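Local coordinates for protein thermoresistant glucokinase (Janibacter sp. HTCC2649, PDB 4EUN) that probably phosphorylates gluconate at the expense of ATP, as a P-loop sugar kinase of the thermoresistant gluconokinase type, at residues S153-Q156 and S157-T161; Q182-E185 and R186-W190. All coordinates share one frame; numbering follows the deposited sequence.

Both contacts are local, each joining successive turns of a single helix, and neither closes a long loop. Running from the N terminus, the chain first passes through most of the parallel sheet, strand order 2-3-1-4-5, and reaches interaction 1 at the start of helix 155-161. It then adds the edge strand 171-175 and enters helix 180-191, which holds interaction 2. The two follow in series, without nesting or crossing; their centres lie 26 Å apart and their nearest atoms about 15 Å. Interaction 1 sits against helix 135-142 and the loop containing Val-37, whereas interaction 2 packs against helix 42-53 and against strands 127-132 and 171-175.

Interaction 1: S153-Q156 and S157-T161; sequences SLLQ and SQLAT
Leu-154 O is gripped by two donors from the following turn, Gln-158 N at 3.0 Å and Ser-157 OG at 2.9 Å. The amide arrives nearly along the C=O axis (164°), while the hydroxyl comes in from a more bent direction, 128° at the oxygen and tilted from the carbonyl plane. Ser-157 can reach back because its OG lies between its own backbone N and carbonyl carbon (chi1 67°). One residue further along, Leu-159 N bonds Leu-155 O at 2.9 Å, and the two leucine side chains meet obliquely: CD1 of Leu-159 touches CG of Leu-155 at 3.7 Å, and CG of Leu-159 also rests on CD1 of Leu-155. These bonds lie toward the N-terminal part of helix 155-161 in this P-loop kinase fold. A water accepts from Ser-157 N at 2.9 Å; its approach to Ser-153 O is unusually short, and that leg of a bridge is doubtful. Farther along, Thr-161 OG1 donates to Ser-157 O at 3.0 Å, so a second hydroxyl turns back onto the backbone. Outside the helix, Leu-155 packs on Val-37 and on Ile-138 of helix 135-142, with Leu-159 on Ala-135 of the same helix. Gln-158, its chain bent at chi2, directs OE1 to the amide of Ala-110, near the residues of the probable Walker A motif.

Interaction 2: Q182-E185 and R186-W190; sequences QLIE and RALTW
Ile-184 and Leu-188 provide the apolar side-chain contact, lying side by side and pointing the same way, with CG2 of Ile-184 3.8 Å from CD1 of Leu-188. That branch of Ile-184 stands opposite its backbone N, while CG1 takes the place beside the N (chi1 -71°). The backbone bonds are the regular i to i+4 set: Arg-186 N to Gln-182 O, Ala-187 N to Leu-183 O, and Leu-188 N to Ile-184 O, the last at 2.8 Å. They belong to helix 180-191, which follows the edge strand 171-175 of the parallel sheet and packs on the sheet, Leu-183 on Leu-174 of that strand and on Leu-131 of strand 127-132, Ala-187 on Leu-129 of the latter, while Ile-184 and Leu-188 face helix 42-53. Among side-chain hydrogen bonds, Thr-189 OG1 donates to Glu-185 O at 3.0 Å. Thr-189 N reaches the same oxygen at 3.0 Å from the opposite face of the carbonyl plane, so two donors hold this acceptor. The Arg-186 chain extends from CG to NE, with CG anti to the backbone N (chi1 179°), to where NH2 hydrogen-bonds the carbonyl oxygen of Val-173.

Interaction 1: S153-Q156 and S157-T161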
ATOM      1  N   SER A 153      20.855  -8.189  -2.210  1.00 24.44           N
ATOM      2  CA  SER A 153      21.322  -9.564  -2.373  1.00 25.61           C
ATOM      3  C   SER A 153      20.176 -10.542  -2.614  1.00 25.03           C
ATOM      4  O   SER A 153      20.400 -11.650  -3.103  1.00 30.19           O
ATOM      5  CB  SER A 153      22.140 -10.011  -1.157  1.00 28.62           C
ATOM      6  OG  SER A 153      21.314 -10.128  -0.012  1.00 31.47           O
ATOM      7  N   LEU A 154      18.950 -10.139  -2.282  1.00 23.88           N
ATOM      8  CA  LEU A 154      17.805 -11.022  -2.483  1.00 23.77           C
ATOM      9  C   LEU A 154      17.393 -11.110  -3.941  1.00 25.23           C
ATOM     10  O   LEU A 154      16.630 -12.003  -4.307  1.00 26.84           O
ATOM     11  CB  LEU A 154      16.597 -10.561  -1.662  1.00 22.62           C
ATOM     12  CG  LEU A 154      16.524 -10.927  -0.185  1.00 31.96           C
ATOM     13  CD1 LEU A 154      15.257 -10.341   0.421  1.00 32.72           C
ATOM     14  CD2 LEU A 154      16.542 -12.430  -0.011  1.00 31.39           C
ATOM     15  N   LEU A 155      17.881 -10.188  -4.770  1.00 25.66           N
ATOM     16  CA  LEU A 155      17.410 -10.105  -6.155  1.00 24.12           C
ATOM     17  C   LEU A 155      17.616 -11.399  -6.927  1.00 20.88           C
ATOM     18  O   LEU A 155      16.718 -11.841  -7.628  1.00 24.64           O
ATOM     19  CB  LEU A 155      18.050  -8.939  -6.918  1.00 26.65           C
ATOM     20  CG  LEU A 155      17.640  -8.827  -8.395  1.00 26.59           C
ATOM     21  CD1 LEU A 155      16.149  -8.522  -8.542  1.00 27.48           C
ATOM     22  CD2 LEU A 155      18.455  -7.773  -9.112  1.00 30.53           C
ATOM     23  N   GLN A 156      18.794 -12.008  -6.802  1.00 25.26           N
ATOM     24  CA  GLN A 156      19.072 -13.246  -7.526  1.00 29.02           C
ATOM     25  C   GLN A 156      18.041 -14.330  -7.230  1.00 27.61           C
ATOM     26  O   GLN A 156      17.486 -14.945  -8.152  1.00 27.35           O
ATOM     27  CB  GLN A 156      20.475 -13.766  -7.191  1.00 27.84           C
ATOM     28  CG  GLN A 156      20.793 -15.118  -7.810  1.00 47.92           C
ATOM     29  CD  GLN A 156      22.168 -15.634  -7.412  1.00 60.99           C
ATOM     30  OE1 GLN A 156      22.468 -15.783  -6.225  1.00 60.42           O
ATOM     31  NE2 GLN A 156      23.011 -15.908  -8.406  1.00 56.61           N
ATOM     32  N   SER A 157      17.777 -14.550  -5.941  1.00 27.30           N
ATOM     33  CA  SER A 157      16.810 -15.563  -5.519  1.00 30.83           C
ATOM     34  C   SER A 157      15.386 -15.226  -5.946  1.00 30.33           C
ATOM     35  O   SER A 157      14.601 -16.117  -6.278  1.00 29.02           O
ATOM     36  CB  SER A 157      16.863 -15.789  -4.004  1.00 28.11           C
ATOM     37  OG  SER A 157      16.421 -14.656  -3.285  1.00 34.37           O
ATOM     38  N   GLN A 158      15.049 -13.942  -5.938  1.00 22.15           N
ATOM     39  CA  GLN A 158      13.729 -13.511  -6.372  1.00 21.95           C
ATOM     40  C   GLN A 158      13.525 -13.767  -7.860  1.00 27.79           C
ATOM     41  O   GLN A 158      12.460 -14.217  -8.280  1.00 26.35           O
ATOM     42  CB  GLN A 158      13.512 -12.030  -6.024  1.00 22.69           C
ATOM     43  CG  GLN A 158      13.176 -11.797  -4.564  1.00 26.72           C
ATOM     44  CD  GLN A 158      11.683 -11.904  -4.322  1.00 29.08           C
ATOM     45  OE1 GLN A 158      10.909 -11.115  -4.853  1.00 28.71           O
ATOM     46  NE2 GLN A 158      11.271 -12.911  -3.551  1.00 30.96           N
ATOM     47  N   LEU A 159      14.552 -13.493  -8.660  1.00 23.12           N
ATOM     48  CA  LEU A 159      14.439 -13.696 -10.098  1.00 24.47           C
ATOM     49  C   LEU A 159      14.330 -15.186 -10.417  1.00 25.90           C
ATOM     50  O   LEU A 159      13.738 -15.572 -11.418  1.00 29.12           O
ATOM     51  CB  LEU A 159      15.619 -13.061 -10.833  1.00 24.29           C
ATOM     52  CG  LEU A 159      15.679 -11.539 -10.735  1.00 28.17           C
ATOM     53  CD1 LEU A 159      16.980 -11.037 -11.329  1.00 38.79           C
ATOM     54  CD2 LEU A 159      14.500 -10.903 -11.448  1.00 26.89           C
ATOM     55  N   ALA A 160      14.877 -16.020  -9.537  1.00 29.56           N
ATOM     56  CA  ALA A 160      14.723 -17.467  -9.676  1.00 38.44           C
ATOM     57  C   ALA A 160      13.314 -17.945  -9.296  1.00 38.38           C
ATOM     58  O   ALA A 160      12.831 -18.945  -9.822  1.00 40.49           O
ATOM     59  CB  ALA A 160      15.772 -18.188  -8.853  1.00 42.58           C
ATOM     60  N   THR A 161      12.661 -17.222  -8.389  1.00 35.75           N
ATOM     61  CA  THR A 161      11.335 -17.591  -7.874  1.00 34.31           C
ATOM     62  C   THR A 161      10.211 -17.149  -8.814  1.00 41.12           C
ATOM     63  O   THR A 161       9.145 -17.769  -8.875  1.00 37.92           O
ATOM     64  CB  THR A 161      11.116 -16.968  -6.466  1.00 36.20           C
ATOM     65  OG1 THR A 161      12.091 -17.500  -5.557  1.00 37.40           O
ATOM     66  CG2 THR A 161       9.714 -17.250  -5.928  1.00 32.33           C
TER
HETATM   67  O   HOH W   1      19.414 -13.890  -3.602  1.00 34.72           O

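Interaction 2: Q182-E185 and R186-W190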
ATOM      1  N   GLN A 182       2.816   4.804 -19.444  1.00 41.03           N
ATOM      2  CA  GLN A 182       2.523   3.888 -20.540  1.00 40.72           C
ATOM      3  C   GLN A 182       2.078   2.524 -20.023  1.00 32.50           C
ATOM      4  O   GLN A 182       1.128   1.935 -20.540  1.00 38.85           O
ATOM      5  CB  GLN A 182       3.752   3.707 -21.435  1.00 46.18           C
ATOM      6  CG  GLN A 182       3.926   4.778 -22.494  1.00 66.30           C
ATOM      7  CD  GLN A 182       4.451   4.206 -23.799  1.00 69.40           C
ATOM      8  OE1 GLN A 182       4.845   3.038 -23.862  1.00 60.54           O
ATOM      9  NE2 GLN A 182       4.450   5.020 -24.848  1.00 76.87           N
ATOM     10  N   LEU A 183       2.782   2.020 -19.013  1.00 27.12           N
ATOM     11  CA  LEU A 183       2.468   0.713 -18.451  1.00 28.73           C
ATOM     12  C   LEU A 183       1.079   0.707 -17.799  1.00 27.66           C
ATOM     13  O   LEU A 183       0.322  -0.254 -17.946  1.00 32.35           O
ATOM     14  CB  LEU A 183       3.544   0.292 -17.449  1.00 29.81           C
ATOM     15  CG  LEU A 183       4.943   0.079 -18.038  1.00 25.37           C
ATOM     16  CD1 LEU A 183       5.931  -0.345 -16.951  1.00 27.63           C
ATOM     17  CD2 LEU A 183       4.904  -0.958 -19.149  1.00 30.35           C
ATOM     18  N   ILE A 184       0.750   1.783 -17.095  1.00 30.77           N
ATOM     19  CA  ILE A 184      -0.567   1.916 -16.461  1.00 30.77           C
ATOM     20  C   ILE A 184      -1.692   1.937 -17.504  1.00 32.77           C
ATOM     21  O   ILE A 184      -2.717   1.271 -17.337  1.00 37.20           O
ATOM     22  CB  ILE A 184      -0.631   3.174 -15.577  1.00 30.83           C
ATOM     23  CG1 ILE A 184       0.238   2.982 -14.331  1.00 32.86           C
ATOM     24  CG2 ILE A 184      -2.066   3.476 -15.169  1.00 31.20           C
ATOM     25  CD1 ILE A 184       0.656   4.272 -13.656  1.00 32.84           C
ATOM     26  N   GLU A 185      -1.493   2.690 -18.583  1.00 33.29           N
ATOM     27  CA  GLU A 185      -2.452   2.732 -19.679  1.00 39.66           C
ATOM     28  C   GLU A 185      -2.593   1.359 -20.316  1.00 36.28           C
ATOM     29  O   GLU A 185      -3.700   0.929 -20.639  1.00 39.46           O
ATOM     30  CB  GLU A 185      -2.023   3.756 -20.730  1.00 47.38           C
ATOM     31  CG  GLU A 185      -2.764   5.078 -20.650  1.00 66.64           C
ATOM     32  CD  GLU A 185      -4.171   5.005 -21.227  1.00 77.30           C
ATOM     33  OE1 GLU A 185      -4.324   5.243 -22.446  1.00 82.94           O
ATOM     34  OE2 GLU A 185      -5.119   4.713 -20.463  1.00 68.32           O
ATOM     35  N   ARG A 186      -1.464   0.679 -20.485  1.00 36.19           N
ATOM     36  CA  ARG A 186      -1.441  -0.665 -21.053  1.00 32.81           C
ATOM     37  C   ARG A 186      -2.226  -1.636 -20.169  1.00 30.99           C
ATOM     38  O   ARG A 186      -3.055  -2.406 -20.661  1.00 34.45           O
ATOM     39  CB  ARG A 186       0.010  -1.130 -21.215  1.00 38.36           C
ATOM     40  CG  ARG A 186       0.180  -2.529 -21.769  1.00 48.56           C
ATOM     41  CD  ARG A 186       1.647  -2.806 -22.090  1.00 49.39           C
ATOM     42  NE  ARG A 186       1.976  -4.226 -21.977  1.00 53.91           N
ATOM     43  CZ  ARG A 186       1.696  -5.134 -22.905  1.00 56.93           C
ATOM     44  NH1 ARG A 186       1.075  -4.775 -24.022  1.00 59.45           N
ATOM     45  NH2 ARG A 186       2.032  -6.405 -22.717  1.00 50.86           N
ATOM     46  N   ALA A 187      -1.966  -1.579 -18.867  1.00 28.09           N
ATOM     47  CA  ALA A 187      -2.683  -2.392 -17.883  1.00 27.98           C
ATOM     48  C   ALA A 187      -4.181  -2.119 -17.893  1.00 30.35           C
ATOM     49  O   ALA A 187      -4.985  -3.052 -17.882  1.00 33.82           O
ATOM     50  CB  ALA A 187      -2.124  -2.148 -16.480  1.00 26.51           C
ATOM     51  N   LEU A 188      -4.548  -0.838 -17.888  1.00 33.03           N
ATOM     52  CA  LEU A 188      -5.948  -0.429 -17.848  1.00 35.82           C
ATOM     53  C   LEU A 188      -6.704  -0.902 -19.088  1.00 34.56           C
ATOM     54  O   LEU A 188      -7.856  -1.336 -18.998  1.00 36.56           O
ATOM     55  CB  LEU A 188      -6.058   1.096 -17.712  1.00 39.56           C
ATOM     56  CG  LEU A 188      -5.717   1.695 -16.344  1.00 40.50           C
ATOM     57  CD1 LEU A 188      -5.657   3.216 -16.397  1.00 42.47           C
ATOM     58  CD2 LEU A 188      -6.731   1.243 -15.312  1.00 39.81           C
ATOM     59  N   THR A 189      -6.050  -0.820 -20.244  1.00 39.45           N
ATOM     60  CA  THR A 189      -6.656  -1.273 -21.492  1.00 43.98           C
ATOM     61  C   THR A 189      -6.906  -2.774 -21.424  1.00 37.00           C
ATOM     62  O   THR A 189      -7.977  -3.255 -21.790  1.00 39.99           O
ATOM     63  CB  THR A 189      -5.764  -0.952 -22.714  1.00 41.76           C
ATOM     64  OG1 THR A 189      -5.633   0.468 -22.857  1.00 49.78           O
ATOM     65  CG2 THR A 189      -6.378  -1.515 -23.981  1.00 44.34           C
ATOM     66  N   TRP A 190      -5.914  -3.513 -20.941  1.00 35.44           N
ATOM     67  CA  TRP A 190      -6.044  -4.955 -20.849  1.00 35.42           C
ATOM     68  C   TRP A 190      -7.073  -5.401 -19.799  1.00 31.97           C
ATOM     69  O   TRP A 190      -7.921  -6.251 -20.079  1.00 37.04           O
ATOM     70  CB  TRP A 190      -4.686  -5.602 -20.579  1.00 34.83           C
ATOM     71  CG  TRP A 190      -4.804  -7.073 -20.488  1.00 33.42           C
ATOM     72  CD1 TRP A 190      -5.022  -7.942 -21.519  1.00 36.60           C
ATOM     73  CD2 TRP A 190      -4.743  -7.861 -19.299  1.00 28.73           C
ATOM     74  NE1 TRP A 190      -5.094  -9.227 -21.040  1.00 37.31           N
ATOM     75  CE2 TRP A 190      -4.921  -9.206 -19.682  1.00 31.75           C
ATOM     76  CE3 TRP A 190      -4.554  -7.562 -17.948  1.00 27.19           C
ATOM     77  CZ2 TRP A 190      -4.913 -10.251 -18.756  1.00 33.75           C
ATOM     78  CZ3 TRP A 190      -4.542  -8.597 -17.033  1.00 30.80           C
ATOM     79  CH2 TRP A 190      -4.726  -9.925 -17.438  1.00 34.64           C
TER